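Local coordinates for gentamicin resistance protein (Enterococcus gallinarum, PDB 6CTZ) that phosphorylates aminoglycoside antibiotics such as kanamycin, probably at the 2''-hydroxyl with a guanine nucleotide as phosphate donor, and so confers resistance, at residues H3-I8 / I15-V20; P60-C65 / S124-E129; C65-I70 / L116-N121. The protein carries 2 engineered substitutions. All coordinates share one frame; numbering follows the deposited sequence.

Interaction 1 (H3-I8 / I15-V20); sequences HYTTMI and ISIQSV
Thr5 and Ile8, one helical turn apart, meet Ile15, Ile17 and Val20 in a wholly apolar contact. It joins the N-terminal helix 2-11 to the chain that leads into strand 20-25, the first strand of the antiparallel sheet in the kinase-like N-terminal lobe. The tip of Ile17 does much of the touching: its CD1 lies 3.8 Å from Thr5 CB and 4.1 Å from Ile8 CG2. Ile15 CD1 lies 4.0 Å from Ile8 CG2, the same methyl. That methyl stands anti to the backbone N of Ile8, with CG1 turned back beside the N (chi1 -67°). No hydrogen bond crosses between the segments. Behind this first shell lies the sheet. Ile8 also packs on Phe40 and Phe42 of strand 38-43 and on Ile32 of strand 29-34, while Ile17 rests on Val34. Asn35 also holds the loop through bonds to the backbone of Ser16, Gln18 and Ser19. Thr5 keeps its hydroxyl for weak bonds to Lys1 O and Leu2 O, and its methyl meets the start of the strand: Thr5 CG2 sits 3.7 Å from Val20 CG2.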
loop_
_atom_site.group_PDB
_atom_site.type_symbol
_atom_site.label_atom_id
_atom_site.label_comp_id
_atom_site.label_asym_id
_atom_site.label_seq_id
_atom_site.Cartn_x
_atom_site.Cartn_y
_atom_site.Cartn_z
ATOM N N HIS A 3 7.326 25.461 10.719
ATOM C CA HIS A 3 8.249 24.421 11.125
ATOM C C HIS A 3 8.821 23.686 9.890
ATOM O O HIS A 3 10.011 23.543 9.702
ATOM C CB HIS A 3 7.533 23.451 12.052
ATOM C CG HIS A 3 8.334 22.235 12.398
ATOM N ND1 HIS A 3 9.588 22.305 12.954
ATOM C CD2 HIS A 3 8.058 20.920 12.265
ATOM C CE1 HIS A 3 10.057 21.088 13.135
ATOM N NE2 HIS A 3 9.151 20.231 12.711
ATOM N N TYR A 4 7.925 23.245 9.046
ATOM C CA TYR A 4 8.373 22.537 7.851
ATOM C C TYR A 4 9.031 23.482 6.855
ATOM O O TYR A 4 10.029 23.125 6.220
ATOM C CB TYR A 4 7.205 21.783 7.216
ATOM C CG TYR A 4 6.577 20.786 8.159
ATOM C CD1 TYR A 4 7.100 19.508 8.296
ATOM C CD2 TYR A 4 5.481 21.134 8.939
ATOM C CE1 TYR A 4 6.536 18.593 9.167
ATOM C CE2 TYR A 4 4.911 20.230 9.815
ATOM C CZ TYR A 4 5.439 18.963 9.928
ATOM O OH TYR A 4 4.867 18.069 10.804
ATOM N N THR A 5 8.497 24.699 6.711
ATOM C CA THR A 5 9.061 25.633 5.739
ATOM C C THR A 5 10.474 26.055 6.123
ATOM O O THR A 5 11.330 26.237 5.252
ATOM C CB THR A 5 8.148 26.848 5.573
ATOM O OG1 THR A 5 8.067 27.562 6.812
ATOM C CG2 THR A 5 6.758 26.400 5.162
ATOM N N THR A 6 10.745 26.199 7.421
ATOM C CA THR A 6 12.090 26.577 7.842
ATOM C C THR A 6 13.097 25.477 7.531
ATOM O O THR A 6 14.196 25.759 7.042
ATOM C CB THR A 6 12.105 26.940 9.323
ATOM O OG1 THR A 6 11.225 28.048 9.539
ATOM C CG2 THR A 6 13.513 27.332 9.766
ATOM N N MET A 7 12.737 24.214 7.789
ATOM C CA MET A 7 13.631 23.118 7.432
ATOM C C MET A 7 13.904 23.101 5.937
ATOM O O MET A 7 15.052 22.934 5.507
ATOM C CB MET A 7 13.029 21.784 7.864
ATOM C CG MET A 7 13.152 21.514 9.345
ATOM S SD MET A 7 12.734 19.811 9.750
ATOM C CE MET A 7 10.964 19.828 9.476
ATOM N N ILE A 8 12.858 23.279 5.130
ATOM C CA ILE A 8 13.019 23.227 3.680
ATOM C C ILE A 8 13.941 24.345 3.209
ATOM O O ILE A 8 14.899 24.119 2.459
ATOM C CB ILE A 8 11.643 23.287 2.997
ATOM C CG1 ILE A 8 10.834 22.021 3.303
ATOM C CG2 ILE A 8 11.802 23.456 1.505
ATOM C CD1 ILE A 8 9.392 22.127 2.871
ATOM N N ILE A 15 14.957 26.795 -3.174
ATOM C CA ILE A 15 13.512 26.784 -2.972
ATOM C C ILE A 15 13.117 28.066 -2.254
ATOM O O ILE A 15 13.474 28.271 -1.087
ATOM C CB ILE A 15 13.055 25.546 -2.193
ATOM C CG1 ILE A 15 13.419 24.290 -2.969
ATOM C CG2 ILE A 15 11.551 25.600 -1.922
ATOM C CD1 ILE A 15 13.178 23.050 -2.206
ATOM N N SER A 16 12.376 28.926 -2.947
ATOM C CA SER A 16 11.758 30.103 -2.351
ATOM C C SER A 16 10.273 29.806 -2.225
ATOM O O SER A 16 9.592 29.596 -3.233
ATOM C CB SER A 16 11.972 31.340 -3.218
ATOM O OG SER A 16 11.266 32.450 -2.693
ATOM N N ILE A 17 9.778 29.782 -0.997
ATOM C CA ILE A 17 8.434 29.293 -0.726
ATOM C C ILE A 17 7.445 30.447 -0.830
ATOM O O ILE A 17 7.521 31.419 -0.067
ATOM C CB ILE A 17 8.364 28.594 0.637
ATOM C CG1 ILE A 17 9.186 27.302 0.594
ATOM C CG2 ILE A 17 6.938 28.309 0.993
ATOM C CD1 ILE A 17 9.155 26.500 1.876
ATOM N N GLN A 18 6.542 30.351 -1.804
ATOM C CA GLN A 18 5.457 31.304 -1.994
ATOM C C GLN A 18 4.125 30.781 -1.490
ATOM O O GLN A 18 3.248 31.577 -1.144
ATOM C CB GLN A 18 5.309 31.651 -3.479
ATOM C CG GLN A 18 6.445 32.481 -4.057
ATOM C CD GLN A 18 7.534 31.633 -4.683
ATOM O OE1 GLN A 18 7.258 30.607 -5.307
ATOM N NE2 GLN A 18 8.782 32.057 -4.519
ATOM N N SER A 19 3.953 29.466 -1.440
ATOM C CA SER A 19 2.724 28.892 -0.952
ATOM C C SER A 19 3.019 27.541 -0.385
ATOM O O SER A 19 3.874 26.886 -0.872
ATOM C CB SER A 19 1.699 28.741 -2.063
ATOM O OG SER A 19 2.004 27.741 -3.016
ATOM N N VAL A 20 2.310 27.180 0.659
ATOM C CA VAL A 20 2.434 25.881 1.299
ATOM C C VAL A 20 1.069 25.426 1.751
ATOM O O VAL A 20 0.357 26.160 2.369
ATOM C CB VAL A 20 3.345 25.906 2.497
ATOM C CG1 VAL A 20 3.501 24.534 3.070
ATOM C CG2 VAL A 20 4.676 26.374 2.093
#

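Interaction 2 (P60-C65 / S124-E129); sequences PLLVGC and SAFPVE
In the interface between the two lobes of this kinase-like fold, Phe126 leaves the turn between helices 106-125 and 128-133 and packs on the last turn of helix 46-62. Its ring is gripped on several sides. In the conformer given, Leu62 covers one face: its CD2 methyl stands 3.7 Å from the centroid of the Phe126 ring, 20° off the ring normal, a CH-pi contact. The two side chains cross at about a right angle. Pro127 CD lies over the opposite face of the same ring. With CG anti to the backbone N (chi1 -170°), Phe126 reaches across to helix 46-62. Leu61 adds its CB, 3.9 Å from Phe126 CZ. The carbonyl oxygen of Leu61 lies near the ring plane, 3.6 Å from Phe126 CE1, where the positive ring edge would favour it. Leu188 of strand 187-189 touches both Leu62 and Phe126, and Ala131 of helix 128-133 also packs on the ring. A backbone bond runs from Cys65 N to Leu62 O. The thiol of Cys65 lies at the ring edge, a sulfur-aromatic contact in plane, with Cys65 SG 3.9 Å from Phe126 CE1.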
loop_
_atom_site.group_PDB
_atom_site.type_symbol
_atom_site.label_atom_id
_atom_site.label_comp_id
_atom_site.label_asym_id
_atom_site.label_seq_id
_atom_site.Cartn_x
_atom_site.Cartn_y
_atom_site.Cartn_z
ATOM N N PRO A 60 14.949 5.179 -7.459
ATOM C CA PRO A 60 15.748 5.496 -8.650
ATOM C C PRO A 60 16.015 4.288 -9.517
ATOM O O PRO A 60 16.131 4.435 -10.738
ATOM C CB PRO A 60 17.036 6.090 -8.065
ATOM C CG PRO A 60 16.612 6.659 -6.754
ATOM C CD PRO A 60 15.601 5.676 -6.228
ATOM N N LEU A 61 16.079 3.090 -8.926
ATOM C CA LEU A 61 16.300 1.883 -9.706
ATOM C C LEU A 61 15.035 1.430 -10.417
ATOM O O LEU A 61 15.123 0.753 -11.445
ATOM C CB LEU A 61 16.778 0.761 -8.786
ATOM C CG LEU A 61 18.033 1.096 -7.981
ATOM C CD1 LEU A 61 18.337 0.016 -6.950
ATOM C CD2 LEU A 61 19.213 1.333 -8.909
ATOM N N LEU A 62 13.868 1.805 -9.900
ATOM C CA LEU A 62 12.594 1.385 -10.476
ATOM C C LEU A 62 12.111 2.287 -11.600
ATOM O O LEU A 62 11.345 1.825 -12.451
ATOM C CB LEU A 62 11.498 1.389 -9.408
ATOM C CG LEU A 62 11.487 0.251 -8.403
ATOM C CD1 LEU A 62 10.261 0.376 -7.521
ATOM C CD2 LEU A 62 11.497 -1.087 -9.124
ATOM N N VAL A 63 12.534 3.560 -11.623
ATOM C CA VAL A 63 11.970 4.540 -12.556
ATOM C C VAL A 63 12.009 4.013 -13.986
ATOM O O VAL A 63 11.030 4.108 -14.736
ATOM C CB VAL A 63 12.702 5.891 -12.423
ATOM C CG1 VAL A 63 12.356 6.822 -13.588
ATOM C CG2 VAL A 63 12.360 6.574 -11.108
ATOM N N GLY A 64 13.156 3.467 -14.388
ATOM C CA GLY A 64 13.326 2.992 -15.746
ATOM C C GLY A 64 12.689 1.658 -16.059
ATOM O O GLY A 64 12.758 1.198 -17.205
ATOM N N CYS A 65 12.064 1.020 -15.069
ATOM C CA CYS A 65 11.481 -0.304 -15.224
ATOM C C CYS A 65 9.963 -0.297 -15.249
ATOM O O CYS A 65 9.364 -1.336 -15.544
ATOM C CB CYS A 65 11.944 -1.217 -14.079
ATOM S SG CYS A 65 13.732 -1.343 -13.947
ATOM N N SER A 124 7.163 -7.745 -10.619
ATOM C CA SER A 124 7.511 -9.158 -10.521
ATOM C C SER A 124 8.711 -9.530 -11.378
ATOM O O SER A 124 9.304 -10.586 -11.149
ATOM C CB SER A 124 6.325 -10.032 -10.911
ATOM O OG SER A 124 5.361 -10.059 -9.873
ATOM N N ALA A 125 9.076 -8.699 -12.351
ATOM C CA ALA A 125 10.263 -8.920 -13.160
ATOM C C ALA A 125 11.500 -8.221 -12.607
ATOM O O ALA A 125 12.606 -8.467 -13.100
ATOM C CB ALA A 125 10.008 -8.445 -14.594
ATOM N N PHE A 126 11.350 -7.363 -11.603
ATOM C CA PHE A 126 12.497 -6.619 -11.095
ATOM C C PHE A 126 13.430 -7.545 -10.312
ATOM O O PHE A 126 12.971 -8.339 -9.492
ATOM C CB PHE A 126 12.030 -5.470 -10.197
ATOM C CG PHE A 126 13.131 -4.518 -9.837
ATOM C CD1 PHE A 126 13.511 -3.515 -10.716
ATOM C CD2 PHE A 126 13.833 -4.663 -8.648
ATOM C CE1 PHE A 126 14.543 -2.643 -10.398
ATOM C CE2 PHE A 126 14.870 -3.797 -8.331
ATOM C CZ PHE A 126 15.222 -2.788 -9.207
ATOM N N PRO A 127 14.745 -7.448 -10.519
ATOM C CA PRO A 127 15.669 -8.387 -9.845
ATOM C C PRO A 127 15.591 -8.277 -8.329
ATOM O O PRO A 127 15.861 -7.228 -7.746
ATOM C CB PRO A 127 17.042 -7.978 -10.387
ATOM C CG PRO A 127 16.727 -7.374 -11.718
ATOM C CD PRO A 127 15.444 -6.608 -11.503
ATOM N N VAL A 128 15.232 -9.387 -7.685
ATOM C CA VAL A 128 15.040 -9.395 -6.235
ATOM C C VAL A 128 16.323 -8.993 -5.513
ATOM O O VAL A 128 16.300 -8.266 -4.513
ATOM C CB VAL A 128 14.519 -10.774 -5.791
ATOM C CG1 VAL A 128 14.661 -10.968 -4.292
ATOM C CG2 VAL A 128 13.059 -10.973 -6.249
ATOM N N GLU A 129 17.471 -9.479 -6.007
ATOM C CA GLU A 129 18.744 -9.167 -5.355
ATOM C C GLU A 129 19.061 -7.678 -5.409
ATOM O O GLU A 129 19.623 -7.132 -4.454
ATOM C CB GLU A 129 19.879 -10.004 -5.950
ATOM C CG GLU A 129 20.288 -9.662 -7.379
ATOM C CD GLU A 129 19.420 -10.300 -8.455
ATOM O OE1 GLU A 129 18.374 -10.924 -8.134
ATOM O OE2 GLU A 129 19.799 -10.165 -9.638
#

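Interaction 3 (C65-I70 / L116-N121); sequences CVKVNI and LAEFMN
The irregular chain 65-70 comes closest to helix segment 116-121 where Val66 CA lies 6.3 Å from Phe119 CA, and no direct hydrogen bond joins the two. Phe119 and the two valines form the apolar part. Val66 lies alongside the aromatic side chain and points the same way, its CG1 4.0 Å from Phe119 CE1. Val68 comes across at about a right angle, with CG2 3.9 Å from Phe119 CD1. Both methyls approach the CD1-CE1 bond obliquely, from opposite sides of the ring plane. With CG anti to the backbone N (chi1 173°), the Phe119 ring reaches in between the two valines. The loop leads from helix 46-62 into strand 73-78 of the N-terminal lobe, whereas helix 106-125 belongs to the C-terminal lobe, so the contact bridges the two lobes of the kinase-like fold. Ile212 of strand 209-212 touches both Val68 and Phe119. Next to this patch, Lys67 and Glu118 cross at about a right angle. Here the lysine uses its aliphatic chain: Lys67 CD lies 3.4 Å from Glu118 OE2. A bend at chi4 (-58°) ends the otherwise extended chain, and Lys67 NZ remains 5.0 Å from Glu118 OE2. Their opposite charges may attract at that range. A water sits between Lys67 O, at a long 3.3 Å, and Glu118 OE1, where any bond is weak; it cannot serve all nearby acceptors at once.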
loop_
_atom_site.group_PDB
_atom_site.type_symbol
_atom_site.label_atom_id
_atom_site.label_comp_id
_atom_site.label_asym_id
_atom_site.label_seq_id
_atom_site.Cartn_x
_atom_site.Cartn_y
_atom_site.Cartn_z
ATOM N N CYS A 65 12.064 1.020 -15.069
ATOM C CA CYS A 65 11.481 -0.304 -15.224
ATOM C C CYS A 65 9.963 -0.297 -15.249
ATOM O O CYS A 65 9.364 -1.336 -15.544
ATOM C CB CYS A 65 11.944 -1.217 -14.079
ATOM S SG CYS A 65 13.732 -1.343 -13.947
ATOM N N VAL A 66 9.326 0.823 -14.923
ATOM C CA VAL A 66 7.872 0.901 -14.880
ATOM C C VAL A 66 7.403 1.946 -15.886
ATOM O O VAL A 66 8.143 2.853 -16.270
ATOM C CB VAL A 66 7.321 1.193 -13.464
ATOM C CG1 VAL A 66 7.679 0.070 -12.508
ATOM C CG2 VAL A 66 7.852 2.514 -12.950
ATOM N N LYS A 67 6.158 1.791 -16.334
ATOM C CA LYS A 67 5.550 2.672 -17.327
ATOM C C LYS A 67 4.526 3.620 -16.716
ATOM O O LYS A 67 3.616 4.090 -17.408
ATOM C CB LYS A 67 4.889 1.852 -18.432
ATOM C CG LYS A 67 5.862 0.997 -19.212
ATOM C CD LYS A 67 5.167 0.314 -20.369
ATOM C CE LYS A 67 6.068 -0.705 -21.047
ATOM N NZ LYS A 67 7.322 -0.100 -21.559
ATOM N N VAL A 68 4.605 3.838 -15.420
ATOM C CA VAL A 68 3.891 4.909 -14.756
ATOM C C VAL A 68 4.939 5.794 -14.109
ATOM O O VAL A 68 6.090 5.397 -13.903
ATOM C CB VAL A 68 2.894 4.399 -13.693
ATOM C CG1 VAL A 68 1.774 3.599 -14.339
ATOM C CG2 VAL A 68 3.618 3.586 -12.622
ATOM N N ASN A 69 4.527 7.005 -13.780
ATOM C CA ASN A 69 5.382 7.896 -13.024
ATOM C C ASN A 69 5.383 7.498 -11.554
ATOM O O ASN A 69 4.358 7.075 -11.006
ATOM C CB ASN A 69 4.903 9.327 -13.225
ATOM C CG ASN A 69 5.081 9.779 -14.679
ATOM O OD1 ASN A 69 5.212 8.949 -15.580
ATOM N ND2 ASN A 69 5.120 11.074 -14.902
ATOM N N ILE A 70 6.556 7.571 -10.931
ATOM C CA ILE A 70 6.702 7.318 -9.499
ATOM C C ILE A 70 7.495 8.482 -8.912
ATOM O O ILE A 70 8.137 9.243 -9.654
ATOM C CB ILE A 70 7.386 5.953 -9.229
ATOM C CG1 ILE A 70 8.855 5.964 -9.679
ATOM C CG2 ILE A 70 6.591 4.806 -9.882
ATOM C CD1 ILE A 70 9.543 4.609 -9.523
ATOM N N LEU A 116 -2.591 -1.676 -14.546
ATOM C CA LEU A 116 -2.191 -2.214 -13.251
ATOM C C LEU A 116 -1.582 -3.603 -13.395
ATOM O O LEU A 116 -0.589 -3.921 -12.728
ATOM C CB LEU A 116 -3.384 -2.232 -12.300
ATOM C CG LEU A 116 -3.739 -0.881 -11.698
ATOM C CD1 LEU A 116 -5.045 -0.979 -10.951
ATOM C CD2 LEU A 116 -2.630 -0.416 -10.756
ATOM N N ALA A 117 -2.150 -4.434 -14.266
ATOM C CA ALA A 117 -1.548 -5.738 -14.530
ATOM C C ALA A 117 -0.118 -5.584 -15.026
ATOM O O ALA A 117 0.789 -6.302 -14.580
ATOM C CB ALA A 117 -2.381 -6.501 -15.561
ATOM N N GLU A 118 0.106 -4.632 -15.932
ATOM C CA GLU A 118 1.447 -4.404 -16.461
ATOM C C GLU A 118 2.397 -3.916 -15.376
ATOM O O GLU A 118 3.549 -4.357 -15.308
ATOM C CB GLU A 118 1.375 -3.401 -17.614
ATOM C CG GLU A 118 2.714 -2.993 -18.197
ATOM C CD GLU A 118 2.564 -2.005 -19.341
ATOM O OE1 GLU A 118 2.000 -0.911 -19.116
ATOM O OE2 GLU A 118 2.988 -2.330 -20.468
ATOM N N PHE A 119 1.929 -3.012 -14.515
ATOM C CA PHE A 119 2.755 -2.520 -13.413
ATOM C C PHE A 119 3.154 -3.660 -12.479
ATOM O O PHE A 119 4.324 -3.792 -12.096
ATOM C CB PHE A 119 1.987 -1.438 -12.653
ATOM C CG PHE A 119 2.665 -0.967 -11.397
ATOM C CD1 PHE A 119 3.750 -0.107 -11.453
ATOM C CD2 PHE A 119 2.205 -1.373 -10.153
ATOM C CE1 PHE A 119 4.367 0.332 -10.294
ATOM C CE2 PHE A 119 2.826 -0.939 -8.992
ATOM C CZ PHE A 119 3.904 -0.077 -9.067
ATOM N N MET A 120 2.192 -4.513 -12.116
ATOM C CA MET A 120 2.485 -5.640 -11.238
ATOM C C MET A 120 3.451 -6.603 -11.907
ATOM O O MET A 120 4.358 -7.139 -11.257
ATOM C CB MET A 120 1.179 -6.332 -10.843
ATOM C CG MET A 120 0.268 -5.439 -10.016
ATOM S SD MET A 120 -1.404 -6.075 -9.737
ATOM C CE MET A 120 -1.191 -7.018 -8.239
ATOM N N ASN A 121 3.219 -6.842 -13.166
ATOM C CA ASN A 121 4.185 -7.589 -13.931
ATOM C C ASN A 121 5.726 -7.090 -13.955
ATOM O O ASN A 121 6.748 -7.770 -13.790
ATOM C CB ASN A 121 3.729 -7.819 -15.368
ATOM C CG ASN A 121 2.680 -8.886 -15.495
ATOM O OD1 ASN A 121 2.344 -9.599 -14.587
ATOM N ND2 ASN A 121 2.179 -8.992 -16.673
HETATM O O HOH W 1 1.065 2.181 -18.179
#

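Interactions 2 and 3 share Cys65 and helix 106-125, and their centres are about 10 Å apart. In the conformers given, Ile70 CD1 joins them, 3.8 Å from both Leu62 CB and Val63 CG2. Both tie the last turn of helix 46-62 or the chain just after it to the C-terminal lobe. They lie a little way from the active site: the Leu62 side chain is about 13 Å from a magnesium ion, and that of Phe119 about 13 Å from kanamycin. Interaction 1 stands apart within the N-terminal lobe, its centre about 33 Å from that of interaction 2 and about 32 Å from that of interaction 3. The Val20 side chain lies about 13 Å from GDP.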